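Local coordinates for protein Rho guanine nucleotide exchange factor 3 (Mus musculus, PDB 2Z0Q) that acts as a guanine nucleotide exchange factor for the small GTPases RhoA and RhoB, here as its DH-PH fragment, at residues E204-Y216 against L225-E237. Sequence-based numbering, arbitrary orientation.
Sequences ESECRYYKERLLY and LIDSSRVLCCHGE
C207 and L232 bring the backbones closest, CA to CA 5.2 Å, where helix 204-213 passes strand 232-237 at 65°, the axes 8.9 Å apart. K211 makes one cluster of hydrogen bonds. Its chain runs past I226 and bends at chi3 (64°), which turns the ammonium onto the carbonyls of D227 and S229, in the turn before strand 232-240. NZ gives hydrogen bonds to D227 O (2.7 Å), from above the carbonyl plane, and to S229 O (2.7 Å), in its plane. R230 NH1 hydrogen-bonds to the same two oxygens and lies 3.2 Å from K211 NZ. An alanine in place of K211 would probably cost each oxygen one of its two donors and open a gap beside I226. C207 SG lies against the backbone of S229 and R230.

A second cluster centres on H235. Its NE2 donates to E206 OE2 (3.1 Å), meeting the carboxylate from above its plane. H235 ND1 is hydrogen-bonded to H247 NE2. Y210 sets CE2 over one face of the H235 ring, the rings tilted at 47°. L232 CD2 packs on Y210 CD2 (3.7 Å). L214 CD1 meets I226 CG2 tip to tip (3.7 Å).

The contact joins the long helix 180-213, which runs from the DH into the PH part, to PH strand 232-240. The shared carbonyls probably offset the repulsion of the two cations, and the carboxylate probably polarises the histidine.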
ATOM      1  N   GLU A 204      -9.138   3.713  -7.739  1.00 25.56           N
ATOM      2  CA  GLU A 204      -9.487   4.862  -8.559  1.00 27.91           C
ATOM      3  C   GLU A 204      -8.714   6.116  -8.132  1.00 26.85           C
ATOM      4  O   GLU A 204      -8.272   6.882  -8.984  1.00 26.85           O
ATOM      5  CB  GLU A 204     -10.993   5.142  -8.478  1.00 28.77           C
ATOM      6  CG  GLU A 204     -11.850   3.925  -8.823  1.00 34.00           C
ATOM      7  CD  GLU A 204     -13.340   4.156  -8.561  1.00 35.57           C
ATOM      8  OE1 GLU A 204     -13.690   4.669  -7.465  1.00 35.70           O
ATOM      9  OE2 GLU A 204     -14.157   3.812  -9.447  1.00 38.58           O
ATOM     10  N   SER A 205      -8.571   6.319  -6.825  1.00 25.10           N
ATOM     11  CA  SER A 205      -7.884   7.489  -6.316  1.00 29.45           C
ATOM     12  C   SER A 205      -6.408   7.454  -6.717  1.00 28.21           C
ATOM     13  O   SER A 205      -5.848   8.479  -7.111  1.00 26.17           O
ATOM     14  CB  SER A 205      -8.017   7.586  -4.788  1.00 30.73           C
ATOM     15  OG  SER A 205      -7.297   6.556  -4.131  1.00 36.42           O
ATOM     16  N   GLU A 206      -5.797   6.272  -6.654  1.00 27.30           N
ATOM     17  CA  GLU A 206      -4.390   6.154  -7.022  1.00 26.91           C
ATOM     18  C   GLU A 206      -4.148   6.527  -8.482  1.00 25.45           C
ATOM     19  O   GLU A 206      -3.236   7.318  -8.792  1.00 25.46           O
ATOM     20  CB  GLU A 206      -3.884   4.739  -6.760  1.00 29.07           C
ATOM     21  CG  GLU A 206      -2.388   4.646  -6.909  1.00 32.19           C
ATOM     22  CD  GLU A 206      -1.821   3.275  -6.547  1.00 34.60           C
ATOM     23  OE1 GLU A 206      -2.346   2.271  -7.083  1.00 35.10           O
ATOM     24  OE2 GLU A 206      -0.841   3.220  -5.749  1.00 37.36           O
ATOM     25  N   CYS A 207      -4.959   5.968  -9.374  1.00 23.61           N
ATOM     26  CA  CYS A 207      -4.870   6.231 -10.804  1.00 24.00           C
ATOM     27  C   CYS A 207      -5.080   7.734 -11.103  1.00 25.27           C
ATOM     28  O   CYS A 207      -4.340   8.331 -11.877  1.00 23.79           O
ATOM     29  CB  CYS A 207      -5.920   5.380 -11.540  1.00 25.11           C
ATOM     30  SG  CYS A 207      -5.934   5.533 -13.303  1.00 28.18           S
ATOM     31  N   ARG A 208      -6.081   8.342 -10.479  1.00 23.05           N
ATOM     32  CA  ARG A 208      -6.361   9.755 -10.691  1.00 24.88           C
ATOM     33  C   ARG A 208      -5.216  10.646 -10.161  1.00 23.59           C
ATOM     34  O   ARG A 208      -4.798  11.621 -10.820  1.00 24.59           O
ATOM     35  CB  ARG A 208      -7.688  10.092  -9.987  1.00 27.94           C
ATOM     36  CG  ARG A 208      -8.251  11.470 -10.303  1.00 34.91           C
ATOM     37  CD  ARG A 208      -9.635  11.682  -9.606  1.00 39.04           C
ATOM     38  NE  ARG A 208      -9.545  11.592  -8.142  1.00 41.86           N
ATOM     39  CZ  ARG A 208     -10.054  10.607  -7.398  1.00 44.46           C
ATOM     40  NH1 ARG A 208     -10.714   9.588  -7.957  1.00 44.95           N
ATOM     41  NH2 ARG A 208      -9.887  10.629  -6.077  1.00 44.41           N
ATOM     42  N   TYR A 209      -4.729  10.326  -8.971  1.00 21.71           N
ATOM     43  CA  TYR A 209      -3.651  11.076  -8.328  1.00 22.11           C
ATOM     44  C   TYR A 209      -2.411  11.145  -9.224  1.00 21.53           C
ATOM     45  O   TYR A 209      -1.837  12.225  -9.440  1.00 20.99           O
ATOM     46  CB  TYR A 209      -3.234  10.410  -7.008  1.00 22.59           C
ATOM     47  CG  TYR A 209      -2.076  11.114  -6.319  1.00 22.79           C
ATOM     48  CD1 TYR A 209      -2.308  12.212  -5.495  1.00 24.31           C
ATOM     49  CD2 TYR A 209      -0.752  10.718  -6.532  1.00 21.33           C
ATOM     50  CE1 TYR A 209      -1.266  12.913  -4.904  1.00 25.27           C
ATOM     51  CE2 TYR A 209       0.316  11.413  -5.939  1.00 23.19           C
ATOM     52  CZ  TYR A 209       0.040  12.522  -5.129  1.00 24.51           C
ATOM     53  OH  TYR A 209       1.055  13.270  -4.608  1.00 23.75           O
ATOM     54  N   TYR A 210      -1.972   9.992  -9.735  1.00 19.61           N
ATOM     55  CA  TYR A 210      -0.762  10.046 -10.568  1.00 20.67           C
ATOM     56  C   TYR A 210      -1.016  10.660 -11.937  1.00 20.45           C
ATOM     57  O   TYR A 210      -0.158  11.389 -12.437  1.00 21.24           O
ATOM     58  CB  TYR A 210      -0.105   8.661 -10.654  1.00 18.08           C
ATOM     59  CG  TYR A 210       0.555   8.304  -9.350  1.00 18.46           C
ATOM     60  CD1 TYR A 210       1.688   8.990  -8.911  1.00 15.74           C
ATOM     61  CD2 TYR A 210       0.047   7.270  -8.536  1.00 18.25           C
ATOM     62  CE1 TYR A 210       2.311   8.675  -7.723  1.00 16.71           C
ATOM     63  CE2 TYR A 210       0.667   6.949  -7.338  1.00 18.25           C
ATOM     64  CZ  TYR A 210       1.806   7.654  -6.936  1.00 17.66           C
ATOM     65  OH  TYR A 210       2.429   7.353  -5.755  1.00 18.29           O
ATOM     66  N   LYS A 211      -2.188  10.436 -12.537  1.00 21.52           N
ATOM     67  CA  LYS A 211      -2.462  11.062 -13.830  1.00 22.51           C
ATOM     68  C   LYS A 211      -2.418  12.593 -13.716  1.00 24.14           C
ATOM     69  O   LYS A 211      -1.953  13.283 -14.628  1.00 22.92           O
ATOM     70  CB  LYS A 211      -3.840  10.650 -14.368  1.00 22.76           C
ATOM     71  CG  LYS A 211      -3.841   9.330 -15.110  1.00 27.84           C
ATOM     72  CD  LYS A 211      -5.240   8.731 -15.294  1.00 26.94           C
ATOM     73  CE  LYS A 211      -6.129   9.605 -16.149  1.00 28.96           C
ATOM     74  NZ  LYS A 211      -7.401   8.839 -16.412  1.00 30.79           N
ATOM     75  N   GLU A 212      -2.903  13.128 -12.602  1.00 23.93           N
ATOM     76  CA  GLU A 212      -2.925  14.589 -12.442  1.00 26.25           C
ATOM     77  C   GLU A 212      -1.541  15.154 -12.173  1.00 25.19           C
ATOM     78  O   GLU A 212      -1.315  16.359 -12.321  1.00 25.23           O
ATOM     79  CB  GLU A 212      -3.890  14.981 -11.304  1.00 28.63           C
ATOM     80  CG  GLU A 212      -5.260  14.340 -11.486  1.00 33.58           C
ATOM     81  CD  GLU A 212      -6.320  14.850 -10.521  1.00 35.17           C
ATOM     82  OE1 GLU A 212      -6.005  15.087  -9.325  1.00 37.26           O
ATOM     83  OE2 GLU A 212      -7.474  14.994 -10.973  1.00 36.27           O
ATOM     84  N   ARG A 213      -0.608  14.280 -11.802  1.00 22.60           N
ATOM     85  CA  ARG A 213       0.745  14.703 -11.506  1.00 22.57           C
ATOM     86  C   ARG A 213       1.747  14.461 -12.656  1.00 20.50           C
ATOM     87  O   ARG A 213       2.933  14.796 -12.518  1.00 18.49           O
ATOM     88  CB  ARG A 213       1.243  14.027 -10.237  1.00 25.34           C
ATOM     89  CG  ARG A 213       0.432  14.307  -8.951  1.00 30.69           C
ATOM     90  CD  ARG A 213       0.587  15.710  -8.459  1.00 35.61           C
ATOM     91  NE  ARG A 213      -0.051  15.908  -7.144  1.00 36.12           N
ATOM     92  CZ  ARG A 213       0.587  16.385  -6.072  1.00 37.96           C
ATOM     93  NH1 ARG A 213       1.887  16.698  -6.147  1.00 34.38           N
ATOM     94  NH2 ARG A 213      -0.079  16.602  -4.931  1.00 37.20           N
ATOM     95  N   LEU A 214       1.279  13.909 -13.771  1.00 20.00           N
ATOM     96  CA  LEU A 214       2.179  13.702 -14.932  1.00 21.33           C
ATOM     97  C   LEU A 214       2.478  15.065 -15.547  1.00 22.22           C
ATOM     98  O   LEU A 214       1.596  15.930 -15.645  1.00 22.51           O
ATOM     99  CB  LEU A 214       1.534  12.799 -15.986  1.00 19.47           C
ATOM    100  CG  LEU A 214       1.296  11.339 -15.510  1.00 21.91           C
ATOM    101  CD1 LEU A 214       0.617  10.544 -16.629  1.00 20.25           C
ATOM    102  CD2 LEU A 214       2.655  10.678 -15.154  1.00 21.23           C
ATOM    103  N   LEU A 215       3.725  15.264 -15.954  1.00 20.87           N
ATOM    104  CA  LEU A 215       4.144  16.532 -16.540  1.00 20.85           C
ATOM    105  C   LEU A 215       4.648  16.252 -17.947  1.00 21.39           C
ATOM    106  O   LEU A 215       5.493  15.394 -18.123  1.00 20.77           O
ATOM    107  CB  LEU A 215       5.241  17.105 -15.656  1.00 22.12           C
ATOM    108  CG  LEU A 215       5.950  18.392 -16.021  1.00 25.74           C
ATOM    109  CD1 LEU A 215       4.955  19.554 -16.178  1.00 26.78           C
ATOM    110  CD2 LEU A 215       6.918  18.673 -14.867  1.00 26.22           C
ATOM    111  N   TYR A 216       4.109  16.962 -18.931  1.00 21.93           N
ATOM    112  CA  TYR A 216       4.466  16.765 -20.332  1.00 23.01           C
ATOM    113  C   TYR A 216       5.237  17.985 -20.861  1.00 25.16           C
ATOM    114  O   TYR A 216       4.623  18.927 -21.380  1.00 26.85           O
ATOM    115  CB  TYR A 216       3.180  16.570 -21.152  1.00 22.68           C
ATOM    116  CG  TYR A 216       2.256  15.488 -20.621  1.00 22.36           C
ATOM    117  CD1 TYR A 216       2.367  14.162 -21.058  1.00 23.62           C
ATOM    118  CD2 TYR A 216       1.263  15.782 -19.681  1.00 22.71           C
ATOM    119  CE1 TYR A 216       1.509  13.156 -20.573  1.00 23.22           C
ATOM    120  CE2 TYR A 216       0.408  14.794 -19.204  1.00 22.49           C
ATOM    121  CZ  TYR A 216       0.526  13.490 -19.647  1.00 22.50           C
ATOM    122  OH  TYR A 216      -0.367  12.543 -19.184  1.00 22.39           O
ATOM    123  N   LEU A 225      -4.485   7.241 -24.292  1.00 26.91           N
ATOM    124  CA  LEU A 225      -4.572   6.015 -23.531  1.00 25.34           C
ATOM    125  C   LEU A 225      -4.337   6.324 -22.064  1.00 24.73           C
ATOM    126  O   LEU A 225      -4.873   5.647 -21.197  1.00 24.48           O
ATOM    127  CB  LEU A 225      -3.546   4.986 -24.029  1.00 25.89           C
ATOM    128  CG  LEU A 225      -3.866   4.300 -25.355  1.00 26.82           C
ATOM    129  CD1 LEU A 225      -2.677   3.381 -25.739  1.00 28.38           C
ATOM    130  CD2 LEU A 225      -5.161   3.481 -25.215  1.00 28.06           C
ATOM    131  N   ILE A 226      -3.507   7.324 -21.771  1.00 24.03           N
ATOM    132  CA  ILE A 226      -3.293   7.679 -20.372  1.00 24.34           C
ATOM    133  C   ILE A 226      -4.610   8.280 -19.839  1.00 24.78           C
ATOM    134  O   ILE A 226      -5.094   7.902 -18.777  1.00 24.35           O
ATOM    135  CB  ILE A 226      -2.175   8.738 -20.199  1.00 22.66           C
ATOM    136  CG1 ILE A 226      -0.803   8.107 -20.517  1.00 22.07           C
ATOM    137  CG2 ILE A 226      -2.160   9.252 -18.767  1.00 20.23           C
ATOM    138  CD1 ILE A 226       0.267   9.165 -20.810  1.00 25.44           C
ATOM    139  N   ASP A 227      -5.148   9.226 -20.588  1.00 28.74           N
ATOM    140  CA  ASP A 227      -6.397   9.920 -20.218  1.00 31.74           C
ATOM    141  C   ASP A 227      -7.554   8.954 -19.944  1.00 32.14           C
ATOM    142  O   ASP A 227      -8.309   9.121 -18.984  1.00 33.28           O
ATOM    143  CB  ASP A 227      -6.789  10.896 -21.339  1.00 32.32           C
ATOM    144  CG  ASP A 227      -5.683  11.906 -21.655  1.00 34.36           C
ATOM    145  OD1 ASP A 227      -4.662  11.938 -20.939  1.00 36.98           O
ATOM    146  OD2 ASP A 227      -5.824  12.680 -22.619  1.00 36.49           O
ATOM    147  N   SER A 228      -7.682   7.936 -20.786  1.00 33.66           N
ATOM    148  CA  SER A 228      -8.747   6.965 -20.650  1.00 33.83           C
ATOM    149  C   SER A 228      -8.476   5.901 -19.603  1.00 34.40           C
ATOM    150  O   SER A 228      -9.345   5.092 -19.322  1.00 34.83           O
ATOM    151  CB  SER A 228      -9.016   6.302 -22.004  1.00 35.69           C
ATOM    152  OG  SER A 228      -7.924   5.488 -22.423  1.00 37.48           O
ATOM    153  N   SER A 229      -7.282   5.894 -19.008  1.00 33.49           N
ATOM    154  CA  SER A 229      -6.985   4.874 -18.016  1.00 33.49           C
ATOM    155  C   SER A 229      -7.771   5.071 -16.733  1.00 33.46           C
ATOM    156  O   SER A 229      -7.923   6.194 -16.233  1.00 33.07           O
ATOM    157  CB  SER A 229      -5.485   4.831 -17.680  1.00 33.39           C
ATOM    158  OG  SER A 229      -4.703   4.567 -18.835  1.00 35.40           O
ATOM    159  N   ARG A 230      -8.272   3.960 -16.207  1.00 33.59           N
ATOM    160  CA  ARG A 230      -9.020   3.979 -14.969  1.00 34.09           C
ATOM    161  C   ARG A 230      -8.352   3.019 -14.019  1.00 33.76           C
ATOM    162  O   ARG A 230      -8.688   2.962 -12.848  1.00 34.00           O
ATOM    163  CB  ARG A 230     -10.487   3.604 -15.214  1.00 35.75           C
ATOM    164  CG  ARG A 230     -11.300   4.741 -15.871  1.00 40.00           C
ATOM    165  CD  ARG A 230     -11.222   6.034 -15.039  1.00 43.22           C
ATOM    166  NE  ARG A 230     -11.875   7.178 -15.675  1.00 46.86           N
ATOM    167  CZ  ARG A 230     -11.377   7.852 -16.711  1.00 48.77           C
ATOM    168  NH1 ARG A 230     -10.209   7.507 -17.242  1.00 49.45           N
ATOM    169  NH2 ARG A 230     -12.045   8.878 -17.219  1.00 49.50           N
ATOM    170  N   VAL A 231      -7.358   2.284 -14.515  1.00 32.35           N
ATOM    171  CA  VAL A 231      -6.651   1.344 -13.647  1.00 31.46           C
ATOM    172  C   VAL A 231      -5.130   1.477 -13.699  1.00 27.34           C
ATOM    173  O   VAL A 231      -4.556   1.489 -14.779  1.00 30.03           O
ATOM    174  CB  VAL A 231      -7.029  -0.133 -14.000  1.00 31.92           C
ATOM    175  CG1 VAL A 231      -6.772  -0.402 -15.464  1.00 33.70           C
ATOM    176  CG2 VAL A 231      -6.257  -1.109 -13.141  1.00 34.37           C
ATOM    177  N   LEU A 232      -4.497   1.615 -12.542  1.00 25.28           N
ATOM    178  CA  LEU A 232      -3.037   1.634 -12.503  1.00 24.13           C
ATOM    179  C   LEU A 232      -2.689   0.218 -12.014  1.00 22.80           C
ATOM    180  O   LEU A 232      -2.834  -0.089 -10.829  1.00 22.61           O
ATOM    181  CB  LEU A 232      -2.520   2.703 -11.526  1.00 23.77           C
ATOM    182  CG  LEU A 232      -1.043   3.048 -11.472  1.00 24.57           C
ATOM    183  CD1 LEU A 232      -0.498   3.293 -12.931  1.00 19.81           C
ATOM    184  CD2 LEU A 232      -0.828   4.308 -10.603  1.00 22.01           C
ATOM    185  N   CYS A 233      -2.253  -0.633 -12.940  1.00 20.61           N
ATOM    186  CA  CYS A 233      -1.882  -2.014 -12.629  1.00 21.08           C
ATOM    187  C   CYS A 233      -0.785  -2.069 -11.583  1.00 22.37           C
ATOM    188  O   CYS A 233      -0.867  -2.832 -10.612  1.00 22.56           O
ATOM    189  CB  CYS A 233      -1.459  -2.749 -13.899  1.00 20.63           C
ATOM    190  SG  CYS A 233      -2.632  -2.700 -15.273  1.00 26.47           S
ATOM    191  N   CYS A 234       0.274  -1.284 -11.772  1.00 21.35           N
ATOM    192  CA  CYS A 234       1.340  -1.211 -10.791  1.00 20.87           C
ATOM    193  C   CYS A 234       2.223  -0.014 -11.144  1.00 19.79           C
ATOM    194  O   CYS A 234       2.115   0.530 -12.251  1.00 19.61           O
ATOM    195  CB  CYS A 234       2.194  -2.490 -10.767  1.00 21.72           C
ATOM    196  SG  CYS A 234       3.233  -2.700 -12.236  1.00 21.82           S
ATOM    197  N   HIS A 235       3.054   0.411 -10.191  1.00 19.34           N
ATOM    198  CA  HIS A 235       3.969   1.527 -10.439  1.00 19.17           C
ATOM    199  C   HIS A 235       5.097   1.455  -9.417  1.00 19.71           C
ATOM    200  O   HIS A 235       4.980   0.793  -8.363  1.00 20.59           O
ATOM    201  CB  HIS A 235       3.204   2.893 -10.366  1.00 19.20           C
ATOM    202  CG  HIS A 235       2.823   3.306  -8.973  1.00 20.39           C
ATOM    203  ND1 HIS A 235       3.641   4.071  -8.172  1.00 19.29           N
ATOM    204  CD2 HIS A 235       1.751   2.971  -8.209  1.00 22.78           C
ATOM    205  CE1 HIS A 235       3.098   4.184  -6.969  1.00 22.86           C
ATOM    206  NE2 HIS A 235       1.951   3.521  -6.965  1.00 23.57           N
ATOM    207  N   GLY A 236       6.216   2.112  -9.703  1.00 18.01           N
ATOM    208  CA  GLY A 236       7.298   2.045  -8.763  1.00 17.99           C
ATOM    209  C   GLY A 236       8.585   2.601  -9.348  1.00 18.08           C
ATOM    210  O   GLY A 236       8.649   2.903 -10.538  1.00 16.34           O
ATOM    211  N   GLU A 237       9.582   2.751  -8.481  1.00 20.77           N
ATOM    212  CA  GLU A 237      10.883   3.270  -8.896  1.00 21.29           C
ATOM    213  C   GLU A 237      11.684   2.166  -9.582  1.00 20.38           C
ATOM    214  O   GLU A 237      11.712   1.031  -9.102  1.00 18.55           O
ATOM    215  CB  GLU A 237      11.653   3.763  -7.681  1.00 27.10           C
ATOM    216  CG  GLU A 237      10.957   4.942  -6.986  1.00 36.55           C
ATOM    217  CD  GLU A 237      11.448   5.153  -5.562  1.00 43.26           C
ATOM    218  OE1 GLU A 237      11.406   4.173  -4.768  1.00 46.26           O
ATOM    219  OE2 GLU A 237      11.864   6.299  -5.239  1.00 47.17           O
TER
HETATM  220  O   HOH W   1      -0.740   0.380  -8.236  1.00 33.65           O
HETATM  221  O   HOH W   2      -1.905  12.331 -21.827  1.00 30.61           O